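Local coordinates for protein proline iminopeptidase (Streptomyces halstedii, PDB 3WMR) that hydrolyses amide bonds in polyketide substrates, which it contacts through a hydrophobic tunnel, and belongs to a family thought to release N-terminal proline from peptides, at residues A117-L122 against G142-V147; P257-I262 against D282-V287; G25-G30 against D108-Q113; R37-L42 against A65-T70; A151-K156 against K274-L279. One frame throughout, in Å; residues are numbered along the deposited sequence.

Interaction 1: residues A117-L122 against G142-V147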
# COMPACT_ATOMS: atom_id res chain seq x y z
N ALA A 117 15.11 6.06 -12.93
CA ALA A 117 14.82 4.73 -13.47
C ALA A 117 16.07 3.84 -13.46
O ALA A 117 15.96 2.61 -13.44
CB ALA A 117 14.24 4.83 -14.88
N GLY A 118 17.25 4.45 -13.44
CA GLY A 118 18.52 3.71 -13.45
C GLY A 118 18.89 3.02 -12.14
O GLY A 118 19.73 2.13 -12.14
N ASP A 119 18.29 3.43 -11.02
CA ASP A 119 18.68 2.92 -9.71
C ASP A 119 17.68 3.30 -8.60
O ASP A 119 17.57 4.48 -8.25
CB ASP A 119 20.07 3.44 -9.34
CG ASP A 119 20.67 2.69 -8.18
OD1 ASP A 119 20.08 1.69 -7.76
OD2 ASP A 119 21.72 3.10 -7.68
N TYR A 120 16.96 2.32 -8.07
CA TYR A 120 15.88 2.60 -7.11
C TYR A 120 15.49 1.34 -6.34
O TYR A 120 15.77 0.23 -6.80
CB TYR A 120 14.66 3.23 -7.80
CG TYR A 120 13.99 2.36 -8.86
CD1 TYR A 120 14.56 2.21 -10.11
CD2 TYR A 120 12.81 1.68 -8.59
CE1 TYR A 120 13.98 1.39 -11.08
CE2 TYR A 120 12.21 0.86 -9.56
CZ TYR A 120 12.81 0.71 -10.80
OH TYR A 120 12.21 -0.09 -11.77
N VAL A 121 14.92 1.52 -5.15
CA VAL A 121 14.34 0.45 -4.35
C VAL A 121 12.84 0.74 -4.27
O VAL A 121 12.45 1.90 -4.24
CB VAL A 121 15.00 0.41 -2.95
CG1 VAL A 121 14.44 -0.71 -2.07
CG2 VAL A 121 16.50 0.25 -3.08
N LEU A 122 12.01 -0.29 -4.31
CA LEU A 122 10.56 -0.11 -4.17
C LEU A 122 10.06 -0.65 -2.84
O LEU A 122 10.40 -1.77 -2.44
CB LEU A 122 9.78 -0.81 -5.29
CG LEU A 122 9.81 -0.31 -6.73
CD1 LEU A 122 8.83 -1.15 -7.53
CD2 LEU A 122 9.46 1.16 -6.84
N GLY A 142 16.93 -1.08 -13.31
CA GLY A 142 17.36 -0.22 -12.20
C GLY A 142 16.89 -0.64 -10.82
O GLY A 142 17.35 -0.10 -9.82
N LEU A 143 15.97 -1.60 -10.76
CA LEU A 143 15.43 -2.06 -9.48
C LEU A 143 16.43 -2.89 -8.67
O LEU A 143 16.89 -3.94 -9.12
CB LEU A 143 14.14 -2.85 -9.69
CG LEU A 143 13.49 -3.38 -8.39
CD1 LEU A 143 12.94 -2.21 -7.57
CD2 LEU A 143 12.41 -4.39 -8.71
N ARG A 144 16.73 -2.42 -7.45
CA ARG A 144 17.65 -3.09 -6.52
C ARG A 144 17.01 -4.07 -5.53
O ARG A 144 17.65 -5.03 -5.09
CB ARG A 144 18.40 -2.05 -5.68
CG ARG A 144 19.48 -1.32 -6.43
CD ARG A 144 20.05 -0.17 -5.62
NE ARG A 144 21.25 -0.54 -4.91
CZ ARG A 144 22.49 -0.18 -5.25
NH1 ARG A 144 22.74 0.58 -6.31
NH2 ARG A 144 23.50 -0.59 -4.51
N GLY A 145 15.77 -3.80 -5.15
CA GLY A 145 15.10 -4.55 -4.11
C GLY A 145 13.63 -4.18 -4.05
O GLY A 145 13.24 -3.11 -4.51
N LEU A 146 12.82 -5.07 -3.50
CA LEU A 146 11.39 -4.84 -3.35
C LEU A 146 10.97 -5.16 -1.93
O LEU A 146 11.27 -6.24 -1.41
CB LEU A 146 10.59 -5.76 -4.28
CG LEU A 146 9.06 -5.84 -4.08
CD1 LEU A 146 8.39 -4.51 -4.38
CD2 LEU A 146 8.50 -6.95 -4.98
N VAL A 147 10.23 -4.24 -1.33
CA VAL A 147 9.54 -4.55 -0.08
C VAL A 147 8.03 -4.57 -0.34
O VAL A 147 7.46 -3.66 -0.94
CB VAL A 147 9.86 -3.54 1.02
CG1 VAL A 147 9.21 -3.98 2.34
CG2 VAL A 147 11.37 -3.41 1.17
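Y120 and L122 pair in parallel with L143 and L146, the axes of strands 120-122 and 143-147 approaching to 4.9 Å with 18° between their directions. Between the two pairs the second strand has one residue more than the first, a beta bulge at R144 and G145. The ladder carries on past it: Y120 N gives to G142 O, Y120 O takes R144 N at 2.9 Å, L122 N reaches G145 O, and V147 N closes on L122 O at 2.7 Å. The buried G145 N has no partner in the model. G142 suits its place because a CB there would collide with A117 O; instead its CA makes a CA-H...O contact of 3.4 Å with that oxygen. The strands begin and end the beta-alpha-beta unit around helix 127-137, whose first strand leads, as in other alpha/beta hydrolases, to the predicted nucleophile S126. That helix covers the face bearing L122, L143 and L146. On it L143 CD1 is 3.7 Å from Y120 CE2 and 3.8 Å from L122 CG, bridging ring and leucine. With chi1 at 62°, Y120 tucks its CG between its own N and C, and the ring lies with L143 CA over one face near the rim, while its OH bonds to H135. At the start of the pairing the D119 carboxylate meets the R144 guanidinium in a salt bridge of 3.0 Å from D119 OD2 to R144 NH1; R144 NH2 turns to the carbonyl of L314.

Interaction 2: residues P257-I262 against D282-V287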
# COMPACT_ATOMS: atom_id res chain seq x y z
N PRO A 257 16.22 -9.16 -4.35
CA PRO A 257 15.90 -9.55 -3.01
C PRO A 257 14.66 -8.80 -2.52
O PRO A 257 14.56 -7.57 -2.62
CB PRO A 257 17.16 -9.17 -2.20
CG PRO A 257 18.10 -8.54 -3.15
CD PRO A 257 17.39 -8.28 -4.43
N THR A 258 13.72 -9.58 -2.00
CA THR A 258 12.41 -9.11 -1.63
C THR A 258 12.21 -9.32 -0.13
O THR A 258 12.67 -10.33 0.43
CB THR A 258 11.33 -9.86 -2.44
OG1 THR A 258 11.53 -9.59 -3.84
CG2 THR A 258 9.92 -9.41 -2.03
N MET A 259 11.55 -8.36 0.52
CA MET A 259 11.22 -8.52 1.95
C MET A 259 9.70 -8.45 2.14
O MET A 259 9.06 -7.50 1.66
CB MET A 259 11.89 -7.47 2.84
CG MET A 259 11.54 -7.64 4.31
SD MET A 259 12.49 -6.66 5.51
CE MET A 259 12.29 -5.04 4.79
N VAL A 260 9.14 -9.45 2.83
CA VAL A 260 7.74 -9.43 3.25
C VAL A 260 7.71 -8.94 4.69
O VAL A 260 8.37 -9.52 5.55
CB VAL A 260 7.10 -10.82 3.17
CG1 VAL A 260 5.67 -10.78 3.71
CG2 VAL A 260 7.13 -11.35 1.74
N LEU A 261 6.95 -7.87 4.93
CA LEU A 261 6.86 -7.26 6.24
C LEU A 261 5.39 -7.07 6.55
O LEU A 261 4.70 -6.36 5.82
CB LEU A 261 7.58 -5.91 6.27
CG LEU A 261 7.74 -5.22 7.64
CD1 LEU A 261 9.03 -4.42 7.65
CD2 LEU A 261 6.56 -4.33 8.01
N ILE A 262 4.93 -7.72 7.61
CA ILE A 262 3.55 -7.59 8.06
C ILE A 262 3.55 -7.38 9.56
O ILE A 262 4.58 -7.56 10.24
CB ILE A 262 2.70 -8.83 7.70
CG1 ILE A 262 3.28 -10.09 8.35
CG2 ILE A 262 2.61 -9.04 6.18
CD1 ILE A 262 2.38 -11.30 8.25
N ASP A 282 14.19 -15.05 -3.88
CA ASP A 282 15.01 -14.43 -2.84
C ASP A 282 14.12 -13.57 -1.95
O ASP A 282 13.84 -12.42 -2.29
CB ASP A 282 16.10 -13.57 -3.48
CG ASP A 282 17.06 -12.96 -2.46
OD1 ASP A 282 16.83 -13.04 -1.23
OD2 ASP A 282 18.08 -12.40 -2.91
N VAL A 283 13.70 -14.13 -0.81
CA VAL A 283 12.68 -13.47 0.00
C VAL A 283 12.87 -13.68 1.49
O VAL A 283 13.17 -14.78 1.95
CB VAL A 283 11.26 -13.92 -0.41
CG1 VAL A 283 11.04 -15.42 -0.15
CG2 VAL A 283 10.20 -13.06 0.30
N ARG A 284 12.68 -12.60 2.24
CA ARG A 284 12.83 -12.64 3.69
C ARG A 284 11.55 -12.14 4.36
O ARG A 284 10.80 -11.37 3.77
CB ARG A 284 14.08 -11.87 4.12
CG ARG A 284 14.01 -10.37 3.94
CD ARG A 284 15.38 -9.73 4.12
NE ARG A 284 16.23 -9.89 2.93
CZ ARG A 284 17.40 -9.27 2.75
NH1 ARG A 284 17.89 -8.45 3.68
NH2 ARG A 284 18.09 -9.49 1.64
N TYR A 285 11.32 -12.62 5.58
CA TYR A 285 10.05 -12.49 6.28
C TYR A 285 10.22 -11.79 7.64
O TYR A 285 11.04 -12.21 8.48
CB TYR A 285 9.51 -13.91 6.50
CG TYR A 285 8.09 -14.02 7.03
CD1 TYR A 285 7.07 -13.21 6.53
CD2 TYR A 285 7.76 -14.98 7.99
CE1 TYR A 285 5.77 -13.33 7.01
CE2 TYR A 285 6.46 -15.12 8.46
CZ TYR A 285 5.47 -14.29 7.95
OH TYR A 285 4.18 -14.40 8.40
N GLU A 286 9.45 -10.73 7.86
CA GLU A 286 9.51 -9.99 9.12
C GLU A 286 8.11 -9.74 9.62
O GLU A 286 7.26 -9.29 8.86
CB GLU A 286 10.21 -8.64 8.90
CG GLU A 286 11.67 -8.74 8.54
CD GLU A 286 12.56 -9.16 9.71
OE1 GLU A 286 12.08 -9.25 10.86
OE2 GLU A 286 13.75 -9.40 9.45
N VAL A 287 7.88 -10.03 10.91
CA VAL A 287 6.60 -9.79 11.56
C VAL A 287 6.83 -8.83 12.73
O VAL A 287 7.66 -9.09 13.58
CB VAL A 287 5.97 -11.09 12.08
CG1 VAL A 287 4.60 -10.83 12.68
CG2 VAL A 287 5.86 -12.11 10.95
O HOH W 1 15.59 -11.27 0.49
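T258 O is gripped by two donors: the backbone N of R284 at 2.9 Å and a water at 3.1 Å. The CA of V283 adds a CA-H...O contact. The same water donates to D282 OD1 at 2.8 Å and accepts from R284 NE, lying at the edge of the guanidinium and in its plane. A chi1 of 69° sets R284 CG 3.7 Å from M259 CG, and the later bend at chi3 brings NE to the water. Beyond this end the parallel ladder is regular, with V260 N on R284 O at 2.7 Å, E286 N on V260 O and I262 N on E286 O. On the face with T258 and V283, V260 divides its branches: CG2 meets V283 CG2 at 3.8 Å, while CG1 stands at the edge of the Y285 ring. I262 stretches its CD1 to within 3.6 Å of Y285 OH. Helix 270-279, the crossover of this beta-alpha-beta unit, packs on that face, and helix 300-312 on the face with M259 and E286. Beta-branched T258, V260 and I262 suit the face under helix 270-279, whereas R284 and D282, at the partly exposed start of segment 282-287, hold a water that ties both charged side chains to the backbone of strand 258-263.

Interaction 3: residues G25-G30 against D108-Q113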
# COMPACT_ATOMS: atom_id res chain seq x y z
N GLY A 25 6.10 18.64 -6.38
CA GLY A 25 5.44 19.17 -7.57
C GLY A 25 4.72 18.07 -8.29
O GLY A 25 4.33 17.07 -7.68
N THR A 26 4.52 18.26 -9.59
CA THR A 26 3.95 17.21 -10.43
C THR A 26 4.84 16.94 -11.63
O THR A 26 5.69 17.75 -11.98
CB THR A 26 2.54 17.57 -10.95
OG1 THR A 26 2.60 18.70 -11.82
CG2 THR A 26 1.59 17.85 -9.79
N VAL A 27 4.62 15.79 -12.25
CA VAL A 27 5.24 15.48 -13.52
C VAL A 27 4.11 15.13 -14.50
O VAL A 27 3.07 14.63 -14.07
CB VAL A 27 6.27 14.33 -13.39
CG1 VAL A 27 7.33 14.68 -12.35
CG2 VAL A 27 5.60 13.00 -13.04
N PRO A 28 4.30 15.42 -15.80
CA PRO A 28 3.24 15.05 -16.74
C PRO A 28 3.20 13.54 -16.91
O PRO A 28 4.25 12.89 -17.01
CB PRO A 28 3.67 15.74 -18.04
CG PRO A 28 5.15 15.82 -17.94
CD PRO A 28 5.46 16.02 -16.48
N PHE A 29 2.00 12.98 -16.90
CA PHE A 29 1.77 11.59 -17.20
C PHE A 29 0.76 11.61 -18.33
O PHE A 29 -0.45 11.71 -18.10
CB PHE A 29 1.23 10.84 -15.98
CG PHE A 29 0.81 9.42 -16.26
CD1 PHE A 29 1.56 8.60 -17.11
CD2 PHE A 29 -0.33 8.88 -15.65
CE1 PHE A 29 1.17 7.30 -17.36
CE2 PHE A 29 -0.71 7.58 -15.90
CZ PHE A 29 0.03 6.79 -16.76
N GLY A 30 1.28 11.56 -19.55
CA GLY A 30 0.48 11.81 -20.74
C GLY A 30 -0.36 13.06 -20.55
O GLY A 30 0.16 14.14 -20.26
N ASP A 108 6.19 3.74 -13.91
CA ASP A 108 7.28 3.80 -14.90
C ASP A 108 7.51 5.25 -15.35
O ASP A 108 8.65 5.72 -15.37
CB ASP A 108 6.97 2.94 -16.13
CG ASP A 108 7.22 1.47 -15.89
OD1 ASP A 108 8.10 1.13 -15.06
OD2 ASP A 108 6.55 0.65 -16.53
N ASN A 109 6.44 5.95 -15.70
CA ASN A 109 6.54 7.35 -16.11
C ASN A 109 7.21 8.18 -15.02
O ASN A 109 8.09 8.99 -15.32
CB ASN A 109 5.18 7.95 -16.48
CG ASN A 109 5.25 9.44 -16.76
OD1 ASN A 109 4.84 10.28 -15.94
ND2 ASN A 109 5.78 9.79 -17.92
N LEU A 110 6.82 7.96 -13.76
CA LEU A 110 7.37 8.75 -12.65
C LEU A 110 8.87 8.52 -12.43
O LEU A 110 9.63 9.47 -12.22
CB LEU A 110 6.61 8.45 -11.35
CG LEU A 110 7.13 9.20 -10.12
CD1 LEU A 110 6.88 10.69 -10.25
CD2 LEU A 110 6.48 8.65 -8.86
N LEU A 111 9.29 7.27 -12.46
CA LEU A 111 10.71 6.95 -12.33
C LEU A 111 11.50 7.63 -13.45
O LEU A 111 12.60 8.14 -13.22
CB LEU A 111 10.91 5.43 -12.37
CG LEU A 111 10.28 4.64 -11.21
CD1 LEU A 111 10.24 3.17 -11.57
CD2 LEU A 111 11.01 4.86 -9.90
N ASN A 112 10.94 7.64 -14.66
CA ASN A 112 11.57 8.29 -15.81
C ASN A 112 11.66 9.80 -15.64
O ASN A 112 12.74 10.37 -15.79
CB ASN A 112 10.83 7.95 -17.12
CG ASN A 112 10.98 6.50 -17.53
OD1 ASN A 112 10.05 5.89 -18.05
ND2 ASN A 112 12.16 5.94 -17.33
N GLN A 113 10.53 10.44 -15.31
CA GLN A 113 10.47 11.91 -15.19
C GLN A 113 11.39 12.43 -14.09
O GLN A 113 12.01 13.48 -14.23
CB GLN A 113 9.03 12.38 -14.91
CG GLN A 113 8.01 12.06 -16.00
CD GLN A 113 8.15 12.91 -17.26
OE1 GLN A 113 8.60 14.06 -17.21
NE2 GLN A 113 7.74 12.35 -18.39
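Apolar contact dominates where V27 meets L110 and Q113. V27 CB lies 3.7 Å from Q113 CB, and the two side chains slide past each other in opposite directions, the aliphatic part of the glutamine serving as a hydrocarbon surface. V27 CG2, placed between its own N and C by a chi1 of -56°, comes across L110 at about a right angle and touches L110 CD1 at 3.8 Å. The branched valine thus meets Q113 and the buried L110 at once. Mixed contacts between flat groups follow. The F29 ring meets N109 obliquely, with F29 CD1 3.7 Å from N109 CB, and the ring and amide planes are 35° apart. The N109 amide reaches on to the strand backbone, its CG 3.6 Å from P28 O, while the end of Q113 crosses beside the P28 ring. Polar residues with long or flat side chains fit here, where the helix comes up to a partly exposed edge. Strand 25-29 passes helix 108-113 at 8.8 Å between axes, their directions 123° apart. It belongs to the outermost strand 23-29, antiparallel to strand 32-39; F29 also rests on D105 and E106, while D108 and L111 of the helix pack on H135 of helix 127-137.

Interaction 4: residues R37-L42 against A65-T70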
# COMPACT_ATOMS: atom_id res chain seq x y z
N ARG A 37 6.83 13.97 -4.09
CA ARG A 37 7.63 14.69 -3.11
C ARG A 37 8.91 13.88 -2.81
O ARG A 37 8.83 12.66 -2.59
CB ARG A 37 6.77 14.91 -1.86
CG ARG A 37 7.49 14.82 -0.53
CD ARG A 37 6.68 14.07 0.51
NE ARG A 37 6.30 14.93 1.62
CZ ARG A 37 7.08 15.24 2.66
NH1 ARG A 37 8.31 14.77 2.77
NH2 ARG A 37 6.60 16.04 3.60
N VAL A 38 10.06 14.55 -2.79
CA VAL A 38 11.32 13.92 -2.41
C VAL A 38 11.77 14.45 -1.06
O VAL A 38 11.71 15.66 -0.79
CB VAL A 38 12.44 14.19 -3.44
CG1 VAL A 38 13.73 13.49 -3.02
CG2 VAL A 38 12.02 13.76 -4.84
N THR A 39 12.21 13.54 -0.19
CA THR A 39 12.87 13.92 1.05
C THR A 39 14.31 13.44 0.98
O THR A 39 14.57 12.30 0.55
CB THR A 39 12.15 13.33 2.27
OG1 THR A 39 10.74 13.54 2.13
CG2 THR A 39 12.64 13.99 3.54
N GLY A 40 15.24 14.31 1.36
CA GLY A 40 16.68 14.05 1.21
C GLY A 40 17.17 14.38 -0.19
O GLY A 40 16.48 15.05 -0.96
N ASP A 41 18.36 13.90 -0.52
CA ASP A 41 19.04 14.26 -1.77
C ASP A 41 19.08 13.07 -2.73
O ASP A 41 19.76 12.09 -2.46
CB ASP A 41 20.46 14.75 -1.42
CG ASP A 41 21.18 15.37 -2.61
OD1 ASP A 41 20.69 15.28 -3.77
OD2 ASP A 41 22.27 15.95 -2.38
N LEU A 42 18.38 13.19 -3.87
CA LEU A 42 18.19 12.07 -4.82
C LEU A 42 19.49 11.38 -5.26
O LEU A 42 19.55 10.15 -5.32
CB LEU A 42 17.45 12.53 -6.09
CG LEU A 42 15.91 12.52 -6.16
CD1 LEU A 42 15.45 12.64 -7.60
CD2 LEU A 42 15.31 11.27 -5.54
N ALA A 65 5.67 9.06 7.87
CA ALA A 65 6.63 8.55 8.86
C ALA A 65 7.94 8.04 8.26
O ALA A 65 9.00 8.13 8.88
CB ALA A 65 5.99 7.45 9.67
N MET A 66 7.87 7.49 7.06
CA MET A 66 9.02 6.88 6.43
C MET A 66 10.09 7.86 5.92
O MET A 66 11.12 7.44 5.38
CB MET A 66 8.54 5.96 5.30
CG MET A 66 7.73 4.80 5.84
SD MET A 66 7.29 3.56 4.60
CE MET A 66 8.92 3.08 4.04
N THR A 67 9.86 9.16 6.08
CA THR A 67 10.94 10.15 5.95
C THR A 67 12.06 9.89 6.97
O THR A 67 13.15 10.40 6.81
CB THR A 67 10.45 11.59 6.13
OG1 THR A 67 9.79 11.71 7.40
CG2 THR A 67 9.47 11.99 5.01
N SER A 68 11.79 9.11 8.02
CA SER A 68 12.83 8.73 8.96
C SER A 68 14.02 8.07 8.27
O SER A 68 15.16 8.24 8.68
CB SER A 68 12.28 7.80 10.04
OG SER A 68 11.95 6.51 9.51
N LEU A 69 13.77 7.29 7.21
CA LEU A 69 14.87 6.64 6.50
C LEU A 69 15.96 7.59 5.98
O LEU A 69 17.11 7.17 5.85
CB LEU A 69 14.33 5.78 5.34
CG LEU A 69 13.22 4.78 5.70
CD1 LEU A 69 12.71 4.11 4.43
CD2 LEU A 69 13.69 3.75 6.70
N THR A 70 15.60 8.86 5.69
CA THR A 70 16.60 9.85 5.24
C THR A 70 17.64 10.13 6.34
O THR A 70 18.73 10.60 6.05
CB THR A 70 15.96 11.17 4.77
OG1 THR A 70 15.28 11.80 5.88
CG2 THR A 70 14.98 10.93 3.63
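T67 is the first residue of 65-70 to meet the strand, and it does so with its methyl. Its chi1 of 56° sets OG1 between N and C, where the hydroxyl bonds back to the carbonyl of L64, and puts CG2 opposite the carbonyl carbon, facing R37 and T39. That methyl lies 3.5 Å from T39 OG1 and 3.8 Å from R37 NH1. R37, bent at chi2 and chi3, crosses T67 at about a right angle and gives a weak bond of 2.8 Å from its NH1 to T39 OG1, which lies at the edge of the guanidinium in its plane. S68 and L69 turn instead to helix 300-312, S68 OG bonding to H304. The 3-10 turn and the helical residues after it lie in the connection from strand 49-52 to strand 76-80, neighbours in the sheet order 1-2-4-3-5-6-7-8 that marks the alpha/beta hydrolase fold; T39 belongs to the antiparallel strand 32-39 next to 76-80. T70, one turn on from T67, repeats the pattern. Its OG1 donates to T67 O at 2.7 Å, nearly in line with the C=O, and T70 N shares this acceptor at 3.1 Å. The methyl, turned toward the strand by a chi1 of 63°, meets T39 O at 3.4 Å and crosses T39 CG2 at 3.9 Å. Replacing T70 with an alanine would probably leave T67 O without its hydroxyl donor and open a gap beside T39. G40, which follows T39, suits its place: its phi is 83°, and a CB would press tightly on T70 CG2.

Interaction 5: residues A151-K156 against K274-L279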
# COMPACT_ATOMS: atom_id res chain seq x y z
N ALA A 151 0.85 -6.44 2.51
CA ALA A 151 0.31 -6.61 1.17
C ALA A 151 0.04 -8.07 0.88
O ALA A 151 0.96 -8.88 0.95
CB ALA A 151 1.28 -6.04 0.15
N PRO A 152 -1.22 -8.40 0.50
CA PRO A 152 -1.55 -9.78 0.16
C PRO A 152 -1.05 -10.15 -1.23
O PRO A 152 -0.85 -9.26 -2.04
CB PRO A 152 -3.08 -9.76 0.14
CG PRO A 152 -3.40 -8.41 -0.41
CD PRO A 152 -2.32 -7.49 0.15
N ALA A 153 -0.88 -11.44 -1.50
CA ALA A 153 -0.53 -11.91 -2.85
C ALA A 153 -1.77 -12.14 -3.71
O ALA A 153 -1.67 -12.22 -4.94
CB ALA A 153 0.28 -13.19 -2.78
N SER A 154 -2.93 -12.25 -3.07
CA SER A 154 -4.19 -12.54 -3.76
C SER A 154 -5.37 -11.96 -3.01
O SER A 154 -5.53 -12.20 -1.83
CB SER A 154 -4.39 -14.04 -3.84
OG SER A 154 -5.72 -14.36 -4.24
N MET A 155 -6.22 -11.23 -3.71
CA MET A 155 -7.46 -10.74 -3.10
C MET A 155 -8.45 -11.87 -2.80
O MET A 155 -9.34 -11.70 -1.95
CB MET A 155 -8.10 -9.65 -3.96
CG MET A 155 -7.20 -8.44 -4.16
SD MET A 155 -6.39 -7.80 -2.67
CE MET A 155 -7.79 -7.11 -1.74
N LYS A 156 -8.30 -13.02 -3.46
CA LYS A 156 -9.12 -14.18 -3.12
C LYS A 156 -8.79 -14.71 -1.74
O LYS A 156 -9.69 -14.94 -0.91
CB LYS A 156 -8.93 -15.33 -4.12
CG LYS A 156 -9.52 -15.04 -5.47
CD LYS A 156 -9.45 -16.27 -6.38
CE LYS A 156 -9.85 -15.91 -7.80
NZ LYS A 156 -11.28 -15.46 -7.86
N LYS A 274 1.68 -15.85 2.22
CA LYS A 274 2.38 -17.12 2.03
C LYS A 274 2.86 -17.36 0.59
O LYS A 274 3.98 -17.86 0.40
CB LYS A 274 1.52 -18.30 2.52
CG LYS A 274 2.29 -19.59 2.72
CD LYS A 274 1.59 -20.49 3.74
CE LYS A 274 2.37 -21.76 4.02
NZ LYS A 274 2.67 -22.51 2.76
N PRO A 275 2.05 -17.01 -0.42
CA PRO A 275 2.56 -17.16 -1.77
C PRO A 275 3.87 -16.37 -2.05
O PRO A 275 4.67 -16.84 -2.83
CB PRO A 275 1.40 -16.66 -2.64
CG PRO A 275 0.19 -16.89 -1.81
CD PRO A 275 0.65 -16.53 -0.43
N PHE A 276 4.08 -15.20 -1.41
CA PHE A 276 5.37 -14.49 -1.59
C PHE A 276 6.51 -15.37 -1.07
O PHE A 276 7.54 -15.52 -1.72
CB PHE A 276 5.41 -13.16 -0.85
CG PHE A 276 4.52 -12.10 -1.42
CD1 PHE A 276 4.84 -11.47 -2.60
CD2 PHE A 276 3.40 -11.67 -0.72
CE1 PHE A 276 4.03 -10.48 -3.12
CE2 PHE A 276 2.58 -10.68 -1.23
CZ PHE A 276 2.90 -10.07 -2.42
N LEU A 277 6.30 -15.95 0.11
CA LEU A 277 7.31 -16.80 0.74
C LEU A 277 7.60 -18.08 -0.05
O LEU A 277 8.73 -18.55 -0.02
CB LEU A 277 6.89 -17.17 2.15
CG LEU A 277 6.59 -15.99 3.06
CD1 LEU A 277 6.19 -16.48 4.44
CD2 LEU A 277 7.79 -15.05 3.12
N ASP A 278 6.61 -18.63 -0.76
CA ASP A 278 6.79 -19.89 -1.51
C ASP A 278 7.24 -19.70 -2.96
O ASP A 278 7.77 -20.62 -3.59
CB ASP A 278 5.49 -20.71 -1.51
CG ASP A 278 5.03 -21.11 -0.10
OD1 ASP A 278 5.87 -21.30 0.80
OD2 ASP A 278 3.81 -21.25 0.10
N LEU A 279 6.99 -18.52 -3.52
CA LEU A 279 7.20 -18.33 -4.96
C LEU A 279 8.32 -17.37 -5.33
O LEU A 279 8.92 -17.52 -6.39
CB LEU A 279 5.91 -17.84 -5.59
CG LEU A 279 4.74 -18.82 -5.50
CD1 LEU A 279 3.47 -18.12 -5.96
CD2 LEU A 279 5.02 -20.09 -6.32
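A153 CB stands over one face of the F276 ring, 3.7 Å above its plane and displaced toward the rim, a CH-pi contact of 4.1 Å to the centroid and 25° off the ring normal. The small methyl suits this position because it is held on a second side as well, with P275 CB 3.6 Å from A153 CB. A chi1 of -69° carries the F276 ring out toward residues 151-153, CG lying opposite its own carbonyl carbon, and a chi2 of -74° sets the turn of the ring. F276 CE2 comes obliquely to A151 O at 3.3 Å and lies 3.6 Å from A153 N. P275 forms part of a kink in helix 270-279: proline has no N-H to give to the turn before. Residues 151-156 are where the chain leaves strand 143-149 for helix 155-166, the first of the helices inserted before strand 258-263, an arrangement consistent with the cap domain of this hydrolase family. S154 is the N-cap of that helix, its OG accepting a weak bond from K156 N. An alanine at F276 would probably leave a gap beside the methyl of A153, whose CB would lose the ring face it lies on. The loop is close to the predicted catalytic residues: the side chains of A151 and S126 are about 6 Å apart, as are those of P152 and H293.

The contacts are spread across one alpha/beta hydrolase sheet and its helices. Interactions 3 and 4 lie toward its antiparallel end, on strands 23-29 and 32-39, with 4 nested in the loop 3 closes. Interaction 1 follows in the middle. Interaction 2, its centre 15 Å away, continues the sheet, since L146 O and M259 N probably bond between strands 143-149 and 258-263. Interaction 5 comes off the end of strand 143-149 and alternates along the chain with interaction 2, their centres 12 Å apart; F276 packs on V260. Interactions 4 and 5, 28 Å apart between centres, lie on opposite sides of the chain's centre. The sheet connects its outer strands to the region of the predicted catalytic residues.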